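Local atomic coordinates of acidic lectin (Psophocarpus tetragonolobus, PDB entry 1F9K), a protein that binds galactosides and probably related carbohydrates such as blood-group H-type antigens, as a legume lectin that also carries calcium and manganese ions. Residues E32-T37 and L209-G214; G116-A121 and E198-E203; L151-E156 and L178-V183. The protein carries 3 engineered substitutions. One frame throughout, in Å; residues are numbered along the deposited sequence.

The three contacts join parts of the legume lectin sandwich, in which a curved seven-stranded front sheet packs against a flatter back sheet. Along the chain they are nested: interaction 3 lies inside the loop closed by interaction 2, which itself lies inside the one closed by interaction 1. Each reaches the front sheet, at strand 204-213, at strand 120-125 and just after strand 149-152 respectively. The centre of interaction 1 is about 24 Å from that of interaction 2 and about 20 Å from that of interaction 3. The centres of interactions 2 and 3 are about 30 Å apart. Interactions 1 and 3 lie between the two sheets; interaction 2 packs the loop before strand 204-213 against the start of strand 120-125.

Interaction 1 of 3, residues E32-T37 and L209-G214; sequences ELTKLT and LSATTG
L33 and T34, in the loop that follows strand 31-32, lie against A211 and T213 of strand 204-213, and the two backbones run almost the same way, about 20° apart. No hydrogen bond spans them; methyl groups do most of the touching, against other methyls and the strand backbone. L33 reaches across with both branches: CD1 sits 3.8 Å from A211 CB, while CD2 lies 3.9 Å from the backbone oxygen L209 O.

T34 divides its branches between two tasks. Its methyl CG2 reaches the backbone of A211, 3.4 Å from A211 O. Its hydroxyl OG1, set between backbone N and carbonyl carbon (chi1 65°), passes T213 CG2 at 3.7 Å and is hydrogen-bonded to H223. T213 mirrors this economy, giving its methyl to T34 and its OG1 to the backbone N of S46; the two threonine side chains lie alongside, pointing contrary ways.

In the legume lectin fold this is packing between sheets. Strand 31-32 belongs to the back sheet and strand 204-213 to the seven-stranded front sheet, and L33 also meets L90 on strand 88-95 of the front sheet and I225 on strand 222-233 of the back sheet. T212 points away from the loop and bonds through OG1 to G105 O, in the galactoside pocket. One residue past T213 the chain reaches G214, which touches the bound methyl galactoside.

Interaction 2 of 3, residues G116-A121 and E198-E203; sequences GDNAFA and EFPNSE. Engineered in segment 116-121: F120 (natural residue Leu).
N118 and F199 bring the two backbones closest, with their CA atoms 6.2 Å apart, where the chain about to enter strand 120-125 passes the residue at which helix 195-198 gives way to loop; no hydrogen bond joins the two segments. The side chain of F199 makes most of the contact, its ring lying along the run from N118 to F120.

Different parts of that ring meet different groups. Near the ring plane, at the edge, comes the backbone oxygen of N118, with N118 O 3.2 Å from F199 CE1. Farther round, F120 CB lies 3.6 Å from F199 CE2, approaching obliquely. F120 is an engineered residue standing where the natural sequence has leucine; with CG anti to the backbone N (chi1 173°), its own ring is carried away from F199, so that the touching is done by CB.

Within the lectin sandwich, this contact sets the loop that leads into strand 204-213 beside the start of strand 120-125. Strand 88-95 lies between these two in the seven-stranded sheet, and F199 packs on its M94 and on P96 just beyond it.

N118, partly exposed, meets the backbone as well as the ring. Its CB lies 3.6 Å from F199 CD1, and its amide carbon CG is 3.5 Å from E198 O, a van der Waals approach. The side chains of N118 and P200 reach toward each other from their own segments, ND2 of N118 ending 3.9 Å from P200 CD. A second link runs through N143, whose amide serves both segments at once: its nitrogen donates to E198 OE1, while its oxygen accepts from the backbone N of A119. The backbone oxygen of F199 is in turn taken by W59 NE1.

Interaction 3 of 3, residues L151-E156 and L178-V183; sequences LHFQLE and LAFHSV
F153 and F180 send their side chains across each other at about a right angle, yet their ring planes are inclined by only about 26°. The pair is therefore neither a T-shaped nor a face-to-face stack: F153 CD2 comes up to the edge of the F180 ring, near its plane, 4.1 Å from F180 CE2. Each ring then offers a face to an aliphatic group of the opposite segment. Over F153 sits L178, with CD2 3.8 Å from the ring centroid in a CH-pi contact; the methyl is displaced toward the rim on the CD2 side. A chi1 of 74° in F153 presents this face to the leucine.

Over F180 lies E156, whose CG is 4.0 Å from the ring centroid in a second CH-pi contact. The glutamate thus uses its methylene on the aromatic ring, and a bend at chi2 takes the carboxylate onward, its plane turned 75° from that of the ring, until OE1 is 3.5 Å from V183 CG2.

Such packing lies between the sheets of the legume lectin sandwich at one margin. F153-E156 continue from strand 149-152, the outermost strand of the seven-stranded sheet within the chain, whereas strand 173-180 belongs to the back sheet; I138, on the neighbouring strand of the first, touches both F153 and L178.

Two further groups approach F180 obliquely. The backbone oxygen of Q154 stands 3.5 Å from F180 CE2, and L155 bends back so that CD1 is 4.1 Å from F180 CZ, the same methyl lying in plane at the edge of the F153 ring. Immediately after F180, the ring of H181 meets H181 of the second subunit.

Interaction 1 of 3, residues E32-T37 and L209-G214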
ATOM      1  N   GLU A  32       0.278  24.781  -8.377  1.00 32.69           N
ATOM      2  CA  GLU A  32       0.724  25.329  -7.102  1.00 32.69           C
ATOM      3  C   GLU A  32      -0.467  25.668  -6.220  1.00 32.69           C
ATOM      4  O   GLU A  32      -1.175  26.639  -6.464  1.00 32.69           O
ATOM      5  CB  GLU A  32       1.564  26.580  -7.341  1.00 34.30           C
ATOM      6  CG  GLU A  32       2.258  27.114  -6.098  1.00 34.30           C
ATOM      7  CD  GLU A  32       2.971  28.437  -6.331  1.00 34.30           C
ATOM      8  OE1 GLU A  32       2.279  29.425  -6.654  1.00 34.30           O
ATOM      9  OE2 GLU A  32       4.214  28.483  -6.187  1.00 34.30           O
ATOM     10  N   LEU A  33      -0.669  24.876  -5.175  1.00 32.63           N
ATOM     11  CA  LEU A  33      -1.806  25.069  -4.280  1.00 32.63           C
ATOM     12  C   LEU A  33      -1.744  26.268  -3.325  1.00 32.63           C
ATOM     13  O   LEU A  33      -2.773  26.900  -3.050  1.00 32.63           O
ATOM     14  CB  LEU A  33      -2.048  23.778  -3.479  1.00 44.79           C
ATOM     15  CG  LEU A  33      -2.563  22.569  -4.271  1.00 44.79           C
ATOM     16  CD1 LEU A  33      -2.540  21.323  -3.402  1.00 44.79           C
ATOM     17  CD2 LEU A  33      -3.976  22.854  -4.768  1.00 44.79           C
ATOM     18  N   THR A  34      -0.551  26.571  -2.819  1.00 35.98           N
ATOM     19  CA  THR A  34      -0.368  27.675  -1.881  1.00 35.98           C
ATOM     20  C   THR A  34       0.759  28.596  -2.325  1.00 35.98           C
ATOM     21  O   THR A  34       1.577  28.218  -3.174  1.00 35.98           O
ATOM     22  CB  THR A  34      -0.037  27.150  -0.459  1.00 40.16           C
ATOM     23  OG1 THR A  34       1.229  26.468  -0.455  1.00 40.16           O
ATOM     24  CG2 THR A  34      -1.112  26.195  -0.003  1.00 40.16           C
ATOM     25  N   LYS A  35       0.819  29.792  -1.739  1.00 29.65           N
ATOM     26  CA  LYS A  35       1.868  30.747  -2.093  1.00 29.65           C
ATOM     27  C   LYS A  35       2.778  31.093  -0.928  1.00 29.65           C
ATOM     28  O   LYS A  35       2.327  31.203   0.211  1.00 29.65           O
ATOM     29  CB  LYS A  35       1.266  32.033  -2.661  1.00 45.16           C
ATOM     30  CG  LYS A  35       0.513  31.824  -3.954  1.00 45.16           C
ATOM     31  CD  LYS A  35       0.217  33.125  -4.670  1.00 45.16           C
ATOM     32  CE  LYS A  35      -0.640  32.850  -5.895  1.00 45.16           C
ATOM     33  NZ  LYS A  35      -0.064  31.732  -6.706  1.00 45.16           N
ATOM     34  N   LEU A  36       4.062  31.282  -1.225  1.00 25.98           N
ATOM     35  CA  LEU A  36       5.041  31.605  -0.201  1.00 25.98           C
ATOM     36  C   LEU A  36       5.328  33.104  -0.131  1.00 25.98           C
ATOM     37  O   LEU A  36       5.879  33.592   0.856  1.00 25.98           O
ATOM     38  CB  LEU A  36       6.320  30.832  -0.472  1.00  8.18           C
ATOM     39  CG  LEU A  36       6.993  30.140   0.719  1.00  8.18           C
ATOM     40  CD1 LEU A  36       5.983  29.244   1.495  1.00  8.18           C
ATOM     41  CD2 LEU A  36       8.177  29.317   0.188  1.00  8.18           C
ATOM     42  N   THR A  37       4.950  33.821  -1.187  1.00 51.08           N
ATOM     43  CA  THR A  37       5.110  35.277  -1.299  1.00 51.08           C
ATOM     44  C   THR A  37       4.000  35.784  -2.215  1.00 51.08           C
ATOM     45  O   THR A  37       3.543  35.078  -3.113  1.00 51.08           O
ATOM     46  CB  THR A  37       6.485  35.695  -1.906  1.00 28.44           C
ATOM     47  OG1 THR A  37       6.777  34.893  -3.055  1.00 28.44           O
ATOM     48  CG2 THR A  37       7.588  35.532  -0.889  1.00 28.44           C
ATOM     49  N   LEU A 209      -8.126  18.510  -4.364  1.00 33.91           N
ATOM     50  CA  LEU A 209      -6.850  18.598  -3.668  1.00 33.91           C
ATOM     51  C   LEU A 209      -6.796  19.954  -2.962  1.00 33.91           C
ATOM     52  O   LEU A 209      -7.135  20.976  -3.548  1.00 33.91           O
ATOM     53  CB  LEU A 209      -5.712  18.501  -4.670  1.00 20.80           C
ATOM     54  CG  LEU A 209      -5.532  17.116  -5.279  1.00 20.80           C
ATOM     55  CD1 LEU A 209      -4.566  17.164  -6.437  1.00 20.80           C
ATOM     56  CD2 LEU A 209      -5.000  16.166  -4.204  1.00 20.80           C
ATOM     57  N   SER A 210      -6.369  19.967  -1.705  1.00 45.92           N
ATOM     58  CA  SER A 210      -6.302  21.209  -0.938  1.00 45.92           C
ATOM     59  C   SER A 210      -5.031  21.295  -0.090  1.00 45.92           C
ATOM     60  O   SER A 210      -4.455  20.277   0.273  1.00 45.92           O
ATOM     61  CB  SER A 210      -7.540  21.317  -0.038  1.00 23.80           C
ATOM     62  OG  SER A 210      -7.507  22.498   0.741  1.00 23.80           O
ATOM     63  N   ALA A 211      -4.597  22.516   0.211  1.00 30.73           N
ATOM     64  CA  ALA A 211      -3.400  22.748   1.034  1.00 30.73           C
ATOM     65  C   ALA A 211      -3.419  24.143   1.679  1.00 30.73           C
ATOM     66  O   ALA A 211      -4.043  25.073   1.170  1.00 30.73           O
ATOM     67  CB  ALA A 211      -2.121  22.563   0.202  1.00  2.00           C
ATOM     68  N   THR A 212      -2.723  24.276   2.804  1.00 16.87           N
ATOM     69  CA  THR A 212      -2.677  25.535   3.541  1.00 16.87           C
ATOM     70  C   THR A 212      -1.352  25.808   4.245  1.00 16.87           C
ATOM     71  O   THR A 212      -0.681  24.892   4.698  1.00 16.87           O
ATOM     72  CB  THR A 212      -3.750  25.560   4.625  1.00 23.18           C
ATOM     73  OG1 THR A 212      -3.561  24.452   5.517  1.00 23.18           O
ATOM     74  CG2 THR A 212      -5.116  25.472   4.007  1.00 23.18           C
ATOM     75  N   THR A 213      -0.981  27.076   4.343  1.00 20.53           N
ATOM     76  CA  THR A 213       0.241  27.437   5.047  1.00 20.53           C
ATOM     77  C   THR A 213      -0.171  27.989   6.409  1.00 20.53           C
ATOM     78  O   THR A 213      -1.337  28.365   6.599  1.00 20.53           O
ATOM     79  CB  THR A 213       1.096  28.473   4.285  1.00 27.22           C
ATOM     80  OG1 THR A 213       0.341  29.668   4.051  1.00 27.22           O
ATOM     81  CG2 THR A 213       1.566  27.882   2.975  1.00 27.22           C
ATOM     82  N   GLY A 214       0.795  28.034   7.336  1.00 19.86           N
ATOM     83  CA  GLY A 214       0.564  28.462   8.708  1.00 19.86           C
ATOM     84  C   GLY A 214      -0.036  29.797   9.114  1.00 19.86           C
ATOM     85  O   GLY A 214      -0.170  30.741   8.342  1.00 19.86           O
TER

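Interaction 2 of 3, residues G116-A121 and E198-E203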
ATOM      1  N   GLY A 116     -20.300  21.113   9.890  1.00 90.93           N
ATOM      2  CA  GLY A 116     -21.090  21.786   8.877  1.00 90.93           C
ATOM      3  C   GLY A 116     -21.473  20.967   7.666  1.00 90.93           C
ATOM      4  O   GLY A 116     -22.659  20.783   7.403  1.00 90.93           O
ATOM      5  N   ASP A 117     -20.480  20.479   6.928  1.00 60.65           N
ATOM      6  CA  ASP A 117     -20.743  19.695   5.726  1.00 60.65           C
ATOM      7  C   ASP A 117     -20.055  18.348   5.747  1.00 60.65           C
ATOM      8  O   ASP A 117     -18.938  18.225   6.232  1.00 60.65           O
ATOM      9  CB  ASP A 117     -20.305  20.472   4.485  1.00100.00           C
ATOM     10  N   ASN A 118     -20.733  17.333   5.224  1.00 68.86           N
ATOM     11  CA  ASN A 118     -20.142  16.015   5.177  1.00 68.86           C
ATOM     12  C   ASN A 118     -18.915  16.158   4.309  1.00 68.86           C
ATOM     13  O   ASN A 118     -18.990  16.651   3.184  1.00 68.86           O
ATOM     14  CB  ASN A 118     -21.091  14.993   4.549  1.00 86.83           C
ATOM     15  CG  ASN A 118     -22.276  14.673   5.432  1.00 86.83           C
ATOM     16  OD1 ASN A 118     -22.124  14.335   6.610  1.00 86.83           O
ATOM     17  ND2 ASN A 118     -23.470  14.764   4.863  1.00 86.83           N
ATOM     18  N   ALA A 119     -17.777  15.748   4.843  1.00 32.54           N
ATOM     19  CA  ALA A 119     -16.537  15.820   4.094  1.00 32.54           C
ATOM     20  C   ALA A 119     -15.681  14.606   4.388  1.00 32.54           C
ATOM     21  O   ALA A 119     -15.710  14.066   5.489  1.00 32.54           O
ATOM     22  CB  ALA A 119     -15.781  17.091   4.451  1.00 20.98           C
ATOM     23  N   PHE A 120     -14.927  14.181   3.385  1.00 16.40           N
ATOM     24  CA  PHE A 120     -14.043  13.042   3.512  1.00 16.40           C
ATOM     25  C   PHE A 120     -12.707  13.469   2.963  1.00 16.40           C
ATOM     26  O   PHE A 120     -12.633  13.971   1.840  1.00 16.40           O
ATOM     27  CB  PHE A 120     -14.534  11.860   2.695  1.00 27.78           C
ATOM     28  CG  PHE A 120     -13.561  10.733   2.659  1.00 27.78           C
ATOM     29  CD1 PHE A 120     -13.501   9.814   3.704  1.00 27.78           C
ATOM     30  CD2 PHE A 120     -12.672  10.606   1.605  1.00 27.78           C
ATOM     31  CE1 PHE A 120     -12.562   8.775   3.698  1.00 27.78           C
ATOM     32  CE2 PHE A 120     -11.725   9.570   1.589  1.00 27.78           C
ATOM     33  CZ  PHE A 120     -11.672   8.653   2.641  1.00 27.78           C
ATOM     34  N   ALA A 121     -11.645  13.259   3.734  1.00 24.14           N
ATOM     35  CA  ALA A 121     -10.332  13.669   3.266  1.00 24.14           C
ATOM     36  C   ALA A 121      -9.202  12.762   3.677  1.00 24.14           C
ATOM     37  O   ALA A 121      -9.280  12.069   4.688  1.00 24.14           O
ATOM     38  CB  ALA A 121     -10.051  15.091   3.729  1.00 25.24           C
ATOM     39  N   GLU A 198     -21.354   7.910   5.237  1.00 71.33           N
ATOM     40  CA  GLU A 198     -20.680   9.181   5.486  1.00 71.33           C
ATOM     41  C   GLU A 198     -21.169  10.318   4.586  1.00 71.33           C
ATOM     42  O   GLU A 198     -20.973  11.500   4.878  1.00 71.33           O
ATOM     43  CB  GLU A 198     -19.175   8.989   5.324  1.00 48.41           C
ATOM     44  CG  GLU A 198     -18.608   7.933   6.238  1.00 48.41           C
ATOM     45  CD  GLU A 198     -18.953   8.191   7.696  1.00 48.41           C
ATOM     46  OE1 GLU A 198     -18.786   9.348   8.146  1.00 48.41           O
ATOM     47  OE2 GLU A 198     -19.382   7.243   8.397  1.00 48.41           O
ATOM     48  N   PHE A 199     -21.799   9.945   3.481  1.00 65.79           N
ATOM     49  CA  PHE A 199     -22.347  10.901   2.527  1.00 65.79           C
ATOM     50  C   PHE A 199     -23.748  10.405   2.208  1.00 65.79           C
ATOM     51  O   PHE A 199     -24.029   9.982   1.085  1.00 65.79           O
ATOM     52  CB  PHE A 199     -21.507  10.922   1.253  1.00 46.47           C
ATOM     53  CG  PHE A 199     -20.248  11.726   1.368  1.00 46.47           C
ATOM     54  CD1 PHE A 199     -20.309  13.108   1.551  1.00 46.47           C
ATOM     55  CD2 PHE A 199     -19.001  11.114   1.257  1.00 46.47           C
ATOM     56  CE1 PHE A 199     -19.144  13.875   1.619  1.00 46.47           C
ATOM     57  CE2 PHE A 199     -17.827  11.868   1.324  1.00 46.47           C
ATOM     58  CZ  PHE A 199     -17.901  13.256   1.504  1.00 46.47           C
ATOM     59  N   PRO A 200     -24.645  10.448   3.202  1.00 81.37           N
ATOM     60  CA  PRO A 200     -26.036  10.004   3.085  1.00 81.37           C
ATOM     61  C   PRO A 200     -26.963  10.902   2.258  1.00 81.37           C
ATOM     62  O   PRO A 200     -27.930  10.421   1.664  1.00 81.37           O
ATOM     63  CB  PRO A 200     -26.474   9.911   4.539  1.00 67.50           C
ATOM     64  CG  PRO A 200     -25.785  11.091   5.137  1.00 67.50           C
ATOM     65  CD  PRO A 200     -24.388  10.999   4.546  1.00 67.50           C
ATOM     66  N   ASN A 201     -26.663  12.200   2.221  1.00 67.05           N
ATOM     67  CA  ASN A 201     -27.482  13.161   1.483  1.00 67.05           C
ATOM     68  C   ASN A 201     -26.854  13.642   0.179  1.00 67.05           C
ATOM     69  O   ASN A 201     -27.129  14.751  -0.272  1.00 67.05           O
ATOM     70  CB  ASN A 201     -27.799  14.370   2.371  1.00 61.01           C
ATOM     71  CG  ASN A 201     -28.537  13.983   3.643  1.00 61.01           C
ATOM     72  OD1 ASN A 201     -29.542  13.267   3.601  1.00 61.01           O
ATOM     73  ND2 ASN A 201     -28.046  14.463   4.782  1.00 61.01           N
ATOM     74  N   SER A 202     -26.013  12.812  -0.426  1.00 71.93           N
ATOM     75  CA  SER A 202     -25.366  13.174  -1.679  1.00 71.93           C
ATOM     76  C   SER A 202     -24.901  11.935  -2.428  1.00 71.93           C
ATOM     77  O   SER A 202     -24.163  11.105  -1.898  1.00 71.93           O
ATOM     78  CB  SER A 202     -24.180  14.104  -1.417  1.00 65.33           C
ATOM     79  N   GLU A 203     -25.352  11.808  -3.664  1.00 46.47           N
ATOM     80  CA  GLU A 203     -24.973  10.677  -4.493  1.00 46.47           C
ATOM     81  C   GLU A 203     -23.813  11.166  -5.341  1.00 46.47           C
ATOM     82  O   GLU A 203     -23.146  10.396  -6.037  1.00 46.47           O
ATOM     83  CB  GLU A 203     -26.138  10.266  -5.397  1.00100.00           C
ATOM     84  CG  GLU A 203     -27.354   9.713  -4.668  1.00100.00           C
ATOM     85  CD  GLU A 203     -28.545   9.526  -5.593  1.00100.00           C
ATOM     86  OE1 GLU A 203     -28.430   8.781  -6.593  1.00100.00           O
ATOM     87  OE2 GLU A 203     -29.600  10.130  -5.318  1.00100.00           O
TER

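Interaction 3 of 3, residues L151-E156 and L178-V183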
ATOM      1  N   LEU A 151      -0.717   7.451  10.366  1.00 18.29           N
ATOM      2  CA  LEU A 151       0.534   6.726  10.223  1.00 18.29           C
ATOM      3  C   LEU A 151       1.662   7.736  10.026  1.00 18.29           C
ATOM      4  O   LEU A 151       1.575   8.604   9.151  1.00 18.29           O
ATOM      5  CB  LEU A 151       0.466   5.791   9.019  1.00 18.77           C
ATOM      6  CG  LEU A 151       1.723   4.960   8.812  1.00 18.77           C
ATOM      7  CD1 LEU A 151       1.742   3.830   9.793  1.00 18.77           C
ATOM      8  CD2 LEU A 151       1.740   4.424   7.398  1.00 18.77           C
ATOM      9  N   HIS A 152       2.710   7.633  10.835  1.00 41.37           N
ATOM     10  CA  HIS A 152       3.829   8.563  10.742  1.00 41.37           C
ATOM     11  C   HIS A 152       4.725   8.217   9.555  1.00 41.37           C
ATOM     12  O   HIS A 152       4.882   7.046   9.223  1.00 41.37           O
ATOM     13  CB  HIS A 152       4.618   8.535  12.063  1.00 33.11           C
ATOM     14  CG  HIS A 152       5.769   9.492  12.115  1.00 33.11           C
ATOM     15  ND1 HIS A 152       7.024   9.174  11.651  1.00 33.11           N
ATOM     16  CD2 HIS A 152       5.848  10.770  12.557  1.00 33.11           C
ATOM     17  CE1 HIS A 152       7.826  10.214  11.800  1.00 33.11           C
ATOM     18  NE2 HIS A 152       7.137  11.196  12.349  1.00 33.11           N
ATOM     19  N   PHE A 153       5.279   9.235   8.897  1.00 21.31           N
ATOM     20  CA  PHE A 153       6.187   9.015   7.768  1.00 21.31           C
ATOM     21  C   PHE A 153       7.274  10.093   7.711  1.00 21.31           C
ATOM     22  O   PHE A 153       7.088  11.214   8.200  1.00 21.31           O
ATOM     23  CB  PHE A 153       5.421   8.975   6.420  1.00 11.31           C
ATOM     24  CG  PHE A 153       4.950  10.324   5.933  1.00 11.31           C
ATOM     25  CD1 PHE A 153       3.758  10.877   6.401  1.00 11.31           C
ATOM     26  CD2 PHE A 153       5.734  11.077   5.080  1.00 11.31           C
ATOM     27  CE1 PHE A 153       3.364  12.161   6.033  1.00 11.31           C
ATOM     28  CE2 PHE A 153       5.349  12.364   4.703  1.00 11.31           C
ATOM     29  CZ  PHE A 153       4.156  12.907   5.187  1.00 11.31           C
ATOM     30  N   GLN A 154       8.416   9.738   7.132  1.00 18.39           N
ATOM     31  CA  GLN A 154       9.526  10.662   6.975  1.00 18.39           C
ATOM     32  C   GLN A 154       9.215  11.407   5.694  1.00 18.39           C
ATOM     33  O   GLN A 154       8.790  10.801   4.715  1.00 18.39           O
ATOM     34  CB  GLN A 154      10.825   9.895   6.798  1.00 54.86           C
ATOM     35  CG  GLN A 154      11.281   9.178   8.041  1.00 54.86           C
ATOM     36  CD  GLN A 154      11.936  10.124   9.015  1.00 54.86           C
ATOM     37  OE1 GLN A 154      12.862  10.848   8.643  1.00 54.86           O
ATOM     38  NE2 GLN A 154      11.464  10.133  10.266  1.00 54.86           N
ATOM     39  N   LEU A 155       9.393  12.715   5.691  1.00 24.76           N
ATOM     40  CA  LEU A 155       9.138  13.481   4.488  1.00 24.76           C
ATOM     41  C   LEU A 155      10.467  13.711   3.810  1.00 24.76           C
ATOM     42  O   LEU A 155      11.456  14.005   4.488  1.00 24.76           O
ATOM     43  CB  LEU A 155       8.536  14.832   4.832  1.00 11.94           C
ATOM     44  CG  LEU A 155       8.283  15.742   3.645  1.00 11.94           C
ATOM     45  CD1 LEU A 155       7.043  15.257   2.909  1.00 11.94           C
ATOM     46  CD2 LEU A 155       8.087  17.161   4.125  1.00 11.94           C
ATOM     47  N   GLU A 156      10.516  13.564   2.484  1.00 31.56           N
ATOM     48  CA  GLU A 156      11.764  13.807   1.758  1.00 31.56           C
ATOM     49  C   GLU A 156      11.646  15.228   1.271  1.00 31.56           C
ATOM     50  O   GLU A 156      10.962  15.494   0.295  1.00 31.56           O
ATOM     51  CB  GLU A 156      11.925  12.842   0.586  1.00 54.18           C
ATOM     52  CG  GLU A 156      12.150  11.405   1.014  1.00 53.46           C
ATOM     53  CD  GLU A 156      13.267  11.268   2.035  1.00 53.46           C
ATOM     54  OE1 GLU A 156      14.379  11.759   1.753  1.00 53.46           O
ATOM     55  OE2 GLU A 156      13.036  10.672   3.116  1.00 53.46           O
ATOM     56  N   LEU A 178       1.789   5.691   0.187  1.00 12.54           N
ATOM     57  CA  LEU A 178       2.708   6.790  -0.030  1.00 12.54           C
ATOM     58  C   LEU A 178       4.077   6.224  -0.359  1.00 12.54           C
ATOM     59  O   LEU A 178       4.661   5.476   0.435  1.00 12.54           O
ATOM     60  CB  LEU A 178       2.808   7.634   1.245  1.00 31.91           C
ATOM     61  CG  LEU A 178       3.786   8.809   1.180  1.00 31.91           C
ATOM     62  CD1 LEU A 178       3.336   9.791   0.106  1.00 31.91           C
ATOM     63  CD2 LEU A 178       3.867   9.485   2.530  1.00 31.91           C
ATOM     64  N   ALA A 179       4.604   6.587  -1.519  1.00 24.42           N
ATOM     65  CA  ALA A 179       5.917   6.102  -1.908  1.00 24.42           C
ATOM     66  C   ALA A 179       6.889   7.214  -2.303  1.00 24.42           C
ATOM     67  O   ALA A 179       6.520   8.193  -2.957  1.00 24.42           O
ATOM     68  CB  ALA A 179       5.778   5.101  -3.056  1.00  5.81           C
ATOM     69  N   PHE A 180       8.132   7.053  -1.872  1.00 24.21           N
ATOM     70  CA  PHE A 180       9.218   7.963  -2.201  1.00 24.21           C
ATOM     71  C   PHE A 180      10.219   7.017  -2.868  1.00 24.21           C
ATOM     72  O   PHE A 180      11.055   6.397  -2.212  1.00 24.21           O
ATOM     73  CB  PHE A 180       9.832   8.574  -0.938  1.00 14.26           C
ATOM     74  CG  PHE A 180       9.022   9.680  -0.344  1.00 14.26           C
ATOM     75  CD1 PHE A 180       8.926  10.904  -0.990  1.00 14.26           C
ATOM     76  CD2 PHE A 180       8.364   9.509   0.874  1.00 14.26           C
ATOM     77  CE1 PHE A 180       8.187  11.949  -0.432  1.00 14.26           C
ATOM     78  CE2 PHE A 180       7.619  10.559   1.437  1.00 14.26           C
ATOM     79  CZ  PHE A 180       7.535  11.779   0.778  1.00 14.26           C
ATOM     80  N   HIS A 181      10.111   6.888  -4.178  1.00 20.49           N
ATOM     81  CA  HIS A 181      10.975   5.984  -4.918  1.00 20.49           C
ATOM     82  C   HIS A 181      12.475   6.316  -4.882  1.00 20.49           C
ATOM     83  O   HIS A 181      13.306   5.422  -4.684  1.00 20.49           O
ATOM     84  CB  HIS A 181      10.451   5.900  -6.349  1.00 20.88           C
ATOM     85  CG  HIS A 181       9.093   5.274  -6.447  1.00 20.88           C
ATOM     86  ND1 HIS A 181       8.092   5.772  -7.255  1.00 20.88           N
ATOM     87  CD2 HIS A 181       8.566   4.189  -5.829  1.00 20.88           C
ATOM     88  CE1 HIS A 181       7.005   5.028  -7.131  1.00 20.88           C
ATOM     89  NE2 HIS A 181       7.269   4.060  -6.269  1.00 20.88           N
ATOM     90  N   SER A 182      12.822   7.589  -5.051  1.00 15.43           N
ATOM     91  CA  SER A 182      14.225   8.004  -5.039  1.00 15.43           C
ATOM     92  C   SER A 182      14.988   7.390  -3.872  1.00 15.43           C
ATOM     93  O   SER A 182      16.089   6.880  -4.030  1.00 15.43           O
ATOM     94  CB  SER A 182      14.331   9.536  -4.956  1.00 47.11           C
ATOM     95  OG  SER A 182      13.903  10.031  -3.692  1.00 47.11           O
ATOM     96  N   VAL A 183      14.390   7.455  -2.690  1.00 40.89           N
ATOM     97  CA  VAL A 183      14.989   6.917  -1.471  1.00 40.89           C
ATOM     98  C   VAL A 183      14.516   5.471  -1.232  1.00 40.89           C
ATOM     99  O   VAL A 183      15.100   4.716  -0.438  1.00 40.89           O
ATOM    100  CB  VAL A 183      14.588   7.800  -0.283  1.00 63.35           C
ATOM    101  CG1 VAL A 183      15.236   7.301   1.002  1.00 63.35           C
ATOM    102  CG2 VAL A 183      14.982   9.232  -0.586  1.00 63.35           C
TER